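Local structure of response regulator (Xanthomonas campestris pv. campestris, 3QYY) at residues L16-M29 with D84-I96. The protein is a response regulator whose GGDEF domain, the part in this chain, probably makes cyclic di-GMP from GTP and here holds that product at its active site. Residues are numbered along the deposited sequence; the frame is centred on the assembly and turned at random.
Sequences LTEALNRRGCEQAM and DWIGRWGGDEFLI. With MG (magnesium ion), chain I; C2E (9,9'-[(2R,3R,3aS,5S,7aR,9R,10R,10aS,12S,14aR)-3,5,10,12-tetrahydroxy-5,12-dioxidooctahydro-2H,7H-difuro[3,2-d:3',2'-j][1,3,7,9,2,8]tetraoxadiphosphacyclododecine-2,9-diyl]bis(2-amino-1,9-dihydro-6H-purin-6-one)), chain C.
Leu20 bridges to Gly87 at the outer edge of the GGDEF-domain sheet, where strands 85-90 and 93-96 form the hairpin whose turn carries the signature sequence Gly90-Phe94. Two backbone bonds make the bridge: Leu20 N donates to Ile86 O (3.0 Å), and Arg88 N to Leu20 O (2.6 Å). Helix 22-29 then starts over the strand, its first turn capped by Asn21 OD1, which accepts from Gly24 N.

Apolar packing fills the angle between helix and hairpin. The methyl of Ala28 sits squarely over one face of the Trp85 indole, with CB 3.4 Å from CE2, while Leu20 CD1 and Met29 CG approach that ring obliquely. Cys25 SG rests against Gly87 CA at 3.5 Å, an approach the glycine permits. Met29, bent at its last torsion (chi3 -81°), brings CE against both Trp89 CZ3 and Leu95 CD1.

Arg88, Arg22 and Asp92 carry the contact into the ligand site. With its chain extended from CG to NE, Arg88 reaches forward to the turn and grips Gly91 O through NE and NH2; NH1 forms a salt bridge with Asp14, and NH2 also bonds a second cyclic di-GMP. In the same turn Asp92 OD2 binds magnesium, a site shared with Asp49.

Arg22 lays its guanidinium flat on Trp89, planes 25° apart, and Tyr145 also stacks with this indole. Arg22 and Trp89 hold one phosphate of cyclic di-GMP: Arg22 NH1 and NH2 share O2P, while Trp89 NE1 donates almost straight to O1P at 2.8 Å.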
loop_
_atom_site.group_PDB
_atom_site.type_symbol
_atom_site.label_atom_id
_atom_site.label_comp_id
_atom_site.label_asym_id
_atom_site.label_seq_id
_atom_site.Cartn_x
_atom_site.Cartn_y
_atom_site.Cartn_z
ATOM N N LEU B 16 -0.997 -2.530 -17.921
ATOM C CA LEU B 16 -1.352 -3.886 -17.504
ATOM C C LEU B 16 -2.849 -4.202 -17.514
ATOM O O LEU B 16 -3.284 -5.151 -18.171
ATOM C CB LEU B 16 -0.816 -4.184 -16.095
ATOM C CG LEU B 16 -0.988 -5.644 -15.651
ATOM C CD1 LEU B 16 0.068 -6.497 -16.341
ATOM C CD2 LEU B 16 -0.849 -5.767 -14.131
ATOM N N THR B 17 -3.632 -3.400 -16.796
ATOM C CA THR B 17 -5.067 -3.644 -16.654
ATOM C C THR B 17 -6.041 -2.958 -17.607
ATOM O O THR B 17 -7.190 -3.383 -17.717
ATOM C CB THR B 17 -5.532 -3.312 -15.219
ATOM O OG1 THR B 17 -5.397 -1.903 -14.982
ATOM C CG2 THR B 17 -4.685 -4.067 -14.200
ATOM N N GLU B 18 -5.600 -1.897 -18.267
ATOM C CA GLU B 18 -6.443 -1.153 -19.198
ATOM C C GLU B 18 -7.423 -0.239 -18.460
ATOM O O GLU B 18 -8.336 0.332 -19.056
ATOM C CB GLU B 18 -7.191 -2.113 -20.129
ATOM C CG GLU B 18 -7.490 -1.526 -21.493
ATOM C CD GLU B 18 -7.538 -2.579 -22.589
ATOM O OE1 GLU B 18 -7.719 -2.198 -23.765
ATOM O OE2 GLU B 18 -7.393 -3.782 -22.281
ATOM N N ALA B 19 -7.245 -0.122 -17.150
ATOM C CA ALA B 19 -8.071 0.784 -16.371
ATOM C C ALA B 19 -7.297 2.089 -16.505
ATOM O O ALA B 19 -6.195 2.094 -17.054
ATOM C CB ALA B 19 -8.118 0.349 -14.914
ATOM N N LEU B 20 -7.861 3.196 -16.043
ATOM C CA LEU B 20 -7.139 4.460 -16.100
ATOM C C LEU B 20 -5.954 4.314 -15.140
ATOM O O LEU B 20 -5.981 3.460 -14.245
ATOM C CB LEU B 20 -8.034 5.603 -15.616
ATOM C CG LEU B 20 -9.273 5.939 -16.454
ATOM C CD1 LEU B 20 -10.266 6.738 -15.613
ATOM C CD2 LEU B 20 -8.854 6.718 -17.692
ATOM N N ASN B 21 -4.911 5.117 -15.334
ATOM C CA ASN B 21 -3.771 5.080 -14.423
ATOM C C ASN B 21 -4.043 6.171 -13.387
ATOM O O ASN B 21 -5.154 6.697 -13.329
ATOM C CB ASN B 21 -2.447 5.337 -15.156
ATOM C CG ASN B 21 -2.452 6.623 -15.959
ATOM O OD1 ASN B 21 -3.170 7.569 -15.642
ATOM N ND2 ASN B 21 -1.622 6.673 -16.994
ATOM N N ARG B 22 -3.056 6.520 -12.568
ATOM C CA ARG B 22 -3.297 7.540 -11.556
ATOM C C ARG B 22 -3.632 8.908 -12.150
ATOM O O ARG B 22 -4.518 9.606 -11.649
ATOM C CB ARG B 22 -2.097 7.663 -10.608
ATOM C CG ARG B 22 -2.358 8.624 -9.451
ATOM C CD ARG B 22 -1.554 8.237 -8.224
ATOM N NE ARG B 22 -1.730 9.175 -7.119
ATOM C CZ ARG B 22 -1.235 8.981 -5.902
ATOM N NH1 ARG B 22 -0.539 7.882 -5.641
ATOM N NH2 ARG B 22 -1.430 9.878 -4.947
ATOM N N ARG B 23 -2.926 9.300 -13.208
ATOM C CA ARG B 23 -3.197 10.590 -13.842
ATOM C C ARG B 23 -4.634 10.584 -14.364
ATOM O O ARG B 23 -5.339 11.594 -14.288
ATOM C CB ARG B 23 -2.201 10.838 -14.986
ATOM C CG ARG B 23 -0.757 10.907 -14.503
ATOM C CD ARG B 23 0.268 10.901 -15.633
ATOM N NE ARG B 23 0.376 12.187 -16.314
ATOM C CZ ARG B 23 1.376 12.518 -17.126
ATOM N NH1 ARG B 23 1.396 13.709 -17.709
ATOM N NH2 ARG B 23 2.362 11.662 -17.349
ATOM N N GLY B 24 -5.057 9.436 -14.887
ATOM C CA GLY B 24 -6.409 9.295 -15.400
ATOM C C GLY B 24 -7.454 9.365 -14.298
ATOM O O GLY B 24 -8.527 9.938 -14.494
ATOM N N CYS B 25 -7.151 8.767 -13.146
ATOM C CA CYS B 25 -8.058 8.786 -11.997
ATOM C C CYS B 25 -8.302 10.229 -11.575
ATOM O O CYS B 25 -9.436 10.640 -11.320
ATOM C CB CYS B 25 -7.446 8.046 -10.797
ATOM S SG CYS B 25 -7.433 6.252 -10.879
ATOM N N GLU B 26 -7.221 10.995 -11.482
ATOM C CA GLU B 26 -7.332 12.384 -11.065
ATOM C C GLU B 26 -8.140 13.215 -12.054
ATOM O O GLU B 26 -8.972 14.027 -11.651
ATOM C CB GLU B 26 -5.937 12.976 -10.853
ATOM C CG GLU B 26 -5.182 12.313 -9.704
ATOM C CD GLU B 26 -3.781 12.866 -9.508
ATOM O OE1 GLU B 26 -3.079 12.399 -8.582
ATOM O OE2 GLU B 26 -3.380 13.762 -10.277
ATOM N N GLN B 27 -7.922 12.999 -13.348
ATOM C CA GLN B 27 -8.663 13.756 -14.351
ATOM C C GLN B 27 -10.116 13.298 -14.424
ATOM O O GLN B 27 -11.010 14.106 -14.665
ATOM C CB GLN B 27 -8.010 13.617 -15.728
ATOM C CG GLN B 27 -8.449 14.694 -16.713
ATOM C CD GLN B 27 -7.683 14.641 -18.018
ATOM O OE1 GLN B 27 -6.459 14.527 -18.026
ATOM N NE2 GLN B 27 -8.400 14.738 -19.131
ATOM N N ALA B 28 -10.348 12.002 -14.219
ATOM C CA ALA B 28 -11.701 11.449 -14.248
ATOM C C ALA B 28 -12.496 11.993 -13.066
ATOM O O ALA B 28 -13.669 12.349 -13.204
ATOM C CB ALA B 28 -11.656 9.918 -14.194
ATOM N N MET B 29 -11.858 12.053 -11.901
ATOM C CA MET B 29 -12.523 12.576 -10.714
ATOM C C MET B 29 -12.886 14.041 -10.940
ATOM O O MET B 29 -13.996 14.472 -10.621
ATOM C CB MET B 29 -11.618 12.457 -9.476
ATOM C CG MET B 29 -11.607 11.079 -8.817
ATOM S SD MET B 29 -10.779 11.092 -7.198
ATOM C CE MET B 29 -9.059 11.014 -7.711
ATOM N N ASP B 84 -19.319 6.000 -16.783
ATOM C CA ASP B 84 -18.666 5.585 -15.549
ATOM C C ASP B 84 -17.205 5.263 -15.861
ATOM O O ASP B 84 -16.790 5.282 -17.020
ATOM C CB ASP B 84 -19.376 4.357 -14.982
ATOM C CG ASP B 84 -20.853 4.612 -14.703
ATOM O OD1 ASP B 84 -21.603 3.632 -14.540
ATOM O OD2 ASP B 84 -21.263 5.791 -14.636
ATOM N N TRP B 85 -16.416 4.970 -14.836
ATOM C CA TRP B 85 -15.018 4.661 -15.085
ATOM C C TRP B 85 -14.342 3.904 -13.963
ATOM O O TRP B 85 -14.812 3.900 -12.826
ATOM C CB TRP B 85 -14.231 5.947 -15.360
ATOM C CG TRP B 85 -14.358 6.999 -14.287
ATOM C CD1 TRP B 85 -15.248 8.034 -14.253
ATOM C CD2 TRP B 85 -13.560 7.117 -13.101
ATOM N NE1 TRP B 85 -15.052 8.792 -13.121
ATOM C CE2 TRP B 85 -14.022 8.252 -12.397
ATOM C CE3 TRP B 85 -12.497 6.373 -12.566
ATOM C CZ2 TRP B 85 -13.455 8.666 -11.180
ATOM C CZ3 TRP B 85 -11.934 6.784 -11.354
ATOM C CH2 TRP B 85 -12.416 7.921 -10.678
ATOM N N ILE B 86 -13.241 3.240 -14.303
ATOM C CA ILE B 86 -12.455 2.520 -13.316
ATOM C C ILE B 86 -10.991 2.869 -13.557
ATOM O O ILE B 86 -10.509 2.873 -14.695
ATOM C CB ILE B 86 -12.665 0.985 -13.398
ATOM C CG1 ILE B 86 -11.786 0.293 -12.350
ATOM C CG2 ILE B 86 -12.352 0.476 -14.810
ATOM C CD1 ILE B 86 -12.120 -1.177 -12.119
ATOM N N GLY B 87 -10.295 3.208 -12.480
ATOM C CA GLY B 87 -8.896 3.555 -12.596
ATOM C C GLY B 87 -8.065 2.820 -11.569
ATOM O O GLY B 87 -8.583 2.349 -10.556
ATOM N N ARG B 88 -6.771 2.717 -11.838
ATOM C CA ARG B 88 -5.849 2.054 -10.932
ATOM C C ARG B 88 -5.019 3.149 -10.264
ATOM O O ARG B 88 -4.227 3.828 -10.919
ATOM C CB ARG B 88 -4.942 1.100 -11.716
ATOM C CG ARG B 88 -4.068 0.207 -10.849
ATOM C CD ARG B 88 -3.192 -0.706 -11.698
ATOM N NE ARG B 88 -2.328 -1.538 -10.866
ATOM C CZ ARG B 88 -1.367 -2.328 -11.330
ATOM N NH1 ARG B 88 -1.136 -2.406 -12.635
ATOM N NH2 ARG B 88 -0.632 -3.038 -10.482
ATOM N N TRP B 89 -5.225 3.338 -8.965
ATOM C CA TRP B 89 -4.486 4.355 -8.227
ATOM C C TRP B 89 -3.015 3.946 -8.237
ATOM O O TRP B 89 -2.111 4.782 -8.359
ATOM C CB TRP B 89 -5.008 4.421 -6.787
ATOM C CG TRP B 89 -4.639 5.669 -6.046
ATOM C CD1 TRP B 89 -3.917 5.751 -4.888
ATOM C CD2 TRP B 89 -5.042 7.009 -6.364
ATOM N NE1 TRP B 89 -3.852 7.057 -4.460
ATOM C CE2 TRP B 89 -4.535 7.850 -5.346
ATOM C CE3 TRP B 89 -5.788 7.580 -7.408
ATOM C CZ2 TRP B 89 -4.749 9.235 -5.339
ATOM C CZ3 TRP B 89 -6.000 8.961 -7.400
ATOM C CH2 TRP B 89 -5.482 9.771 -6.370
ATOM N N GLY B 90 -2.796 2.640 -8.123
ATOM C CA GLY B 90 -1.455 2.085 -8.116
ATOM C C GLY B 90 -1.464 0.795 -7.314
ATOM O O GLY B 90 -2.306 0.630 -6.438
ATOM N N GLY B 91 -0.548 -0.122 -7.609
ATOM C CA GLY B 91 -0.509 -1.379 -6.873
ATOM C C GLY B 91 -1.818 -2.141 -7.004
ATOM O O GLY B 91 -2.280 -2.385 -8.118
ATOM N N ASP B 92 -2.417 -2.527 -5.880
ATOM C CA ASP B 92 -3.690 -3.243 -5.929
ATOM C C ASP B 92 -4.846 -2.350 -5.468
ATOM O O ASP B 92 -5.870 -2.836 -4.981
ATOM C CB ASP B 92 -3.624 -4.516 -5.077
ATOM C CG ASP B 92 -3.418 -4.235 -3.600
ATOM O OD1 ASP B 92 -3.384 -5.212 -2.826
ATOM O OD2 ASP B 92 -3.291 -3.055 -3.207
ATOM N N GLU B 93 -4.678 -1.041 -5.643
ATOM C CA GLU B 93 -5.692 -0.067 -5.239
ATOM C C GLU B 93 -6.367 0.538 -6.470
ATOM O O GLU B 93 -5.694 0.947 -7.419
ATOM C CB GLU B 93 -5.037 1.030 -4.388
ATOM C CG GLU B 93 -6.023 1.911 -3.636
ATOM C CD GLU B 93 -5.399 2.533 -2.395
ATOM O OE1 GLU B 93 -4.796 1.782 -1.598
ATOM O OE2 GLU B 93 -5.514 3.763 -2.213
ATOM N N PHE B 94 -7.697 0.583 -6.452
ATOM C CA PHE B 94 -8.469 1.102 -7.582
ATOM C C PHE B 94 -9.545 2.103 -7.167
ATOM O O PHE B 94 -9.984 2.120 -6.018
ATOM C CB PHE B 94 -9.170 -0.055 -8.310
ATOM C CG PHE B 94 -8.229 -1.033 -8.950
ATOM C CD1 PHE B 94 -7.878 -0.902 -10.289
ATOM C CD2 PHE B 94 -7.672 -2.069 -8.206
ATOM C CE1 PHE B 94 -6.980 -1.786 -10.882
ATOM C CE2 PHE B 94 -6.769 -2.961 -8.789
ATOM C CZ PHE B 94 -6.424 -2.817 -10.132
ATOM N N LEU B 95 -9.959 2.929 -8.123
ATOM C CA LEU B 95 -11.029 3.897 -7.911
ATOM C C LEU B 95 -12.078 3.621 -8.982
ATOM O O LEU B 95 -11.739 3.301 -10.123
ATOM C CB LEU B 95 -10.549 5.342 -8.089
ATOM C CG LEU B 95 -9.406 5.944 -7.262
ATOM C CD1 LEU B 95 -9.628 7.456 -7.193
ATOM C CD2 LEU B 95 -9.352 5.356 -5.877
ATOM N N ILE B 96 -13.347 3.740 -8.613
ATOM C CA ILE B 96 -14.430 3.540 -9.560
ATOM C C ILE B 96 -15.387 4.719 -9.439
ATOM O O ILE B 96 -15.803 5.083 -8.334
ATOM C CB ILE B 96 -15.200 2.215 -9.295
ATOM C CG1 ILE B 96 -14.284 1.013 -9.570
ATOM C CG2 ILE B 96 -16.439 2.148 -10.184
ATOM C CD1 ILE B 96 -14.975 -0.352 -9.452
HETATM MG MG MG I . -3.240 -2.218 -1.332
HETATM P P1 C2E C . -1.243 7.284 -1.947
HETATM O O2P C2E C . -0.315 8.032 -2.866
HETATM O O1P C2E C . -2.692 7.671 -2.027
HETATM O "O5'" C2E C . -1.191 5.728 -2.216
HETATM C "C5'" C2E C . -2.016 4.835 -1.440
HETATM C "C4'" C2E C . -1.704 3.423 -1.923
HETATM O "O4'" C2E C . -1.880 3.198 -3.311
HETATM C "C3'" C2E C . -0.258 3.030 -1.629
HETATM O "O3'" C2E C . -0.115 2.587 -0.278
HETATM C "C2'" C2E C . -0.020 1.989 -2.675
HETATM O "O2'" C2E C . -0.393 0.711 -2.133
HETATM C "C1'" C2E C . -0.886 2.343 -3.873
HETATM N N9 C2E C . -0.094 3.095 -4.881
HETATM C C8 C2E C . -0.240 4.395 -5.216
HETATM N N7 C2E C . 0.630 4.760 -6.181
HETATM C C5 C2E C . 1.349 3.686 -6.487
HETATM C C6 C2E C . 2.444 3.372 -7.442
HETATM O O6 C2E C . 2.891 4.259 -8.210
HETATM N N1 C2E C . 2.939 2.108 -7.469
HETATM C C2 C2E C . 2.470 1.126 -6.654
HETATM N N2 C2E C . 3.006 -0.107 -6.733
HETATM N N3 C2E C . 1.458 1.350 -5.742
HETATM C C4 C2E C . 0.877 2.586 -5.625
HETATM P P11 C2E C . 1.317 2.945 0.365
HETATM O O21 C2E C . 2.416 2.397 -0.485
HETATM O O11 C2E C . 1.270 2.348 1.728
HETATM O O5A C2E C . 1.469 4.509 0.487
HETATM C C5A C2E C . 0.519 5.221 1.281
HETATM C C4A C2E C . 0.814 6.689 1.241
HETATM O O4A C2E C . 2.178 7.033 1.606
HETATM C C3A C2E C . 0.593 7.328 -0.130
HETATM O O3A C2E C . -0.800 7.574 -0.409
HETATM C C2A C2E C . 1.412 8.575 0.004
HETATM O O2A C2E C . 0.596 9.604 0.587
HETATM C C1A C2E C . 2.585 8.212 0.900
HETATM N N91 C2E C . 3.809 8.017 0.089
HETATM C C81 C2E C . 4.262 6.884 -0.502
HETATM N N71 C2E C . 5.423 7.111 -1.161
HETATM C C51 C2E C . 5.728 8.410 -0.996
HETATM C C61 C2E C . 6.816 9.336 -1.418
HETATM O O61 C2E C . 7.771 8.947 -2.114
HETATM N N11 C2E C . 6.750 10.637 -1.023
HETATM C C21 C2E C . 5.724 11.120 -0.255
HETATM N N21 C2E C . 5.719 12.429 0.102
HETATM N N31 C2E C . 4.700 10.319 0.163
HETATM C C41 C2E C . 4.658 8.986 -0.174
HETATM O O HOH W 1 -3.570 -4.222 -0.479
HETATM O O HOH W 2 -3.071 -0.278 -1.926
HETATM O O HOH W 3 -3.051 -1.508 0.782
#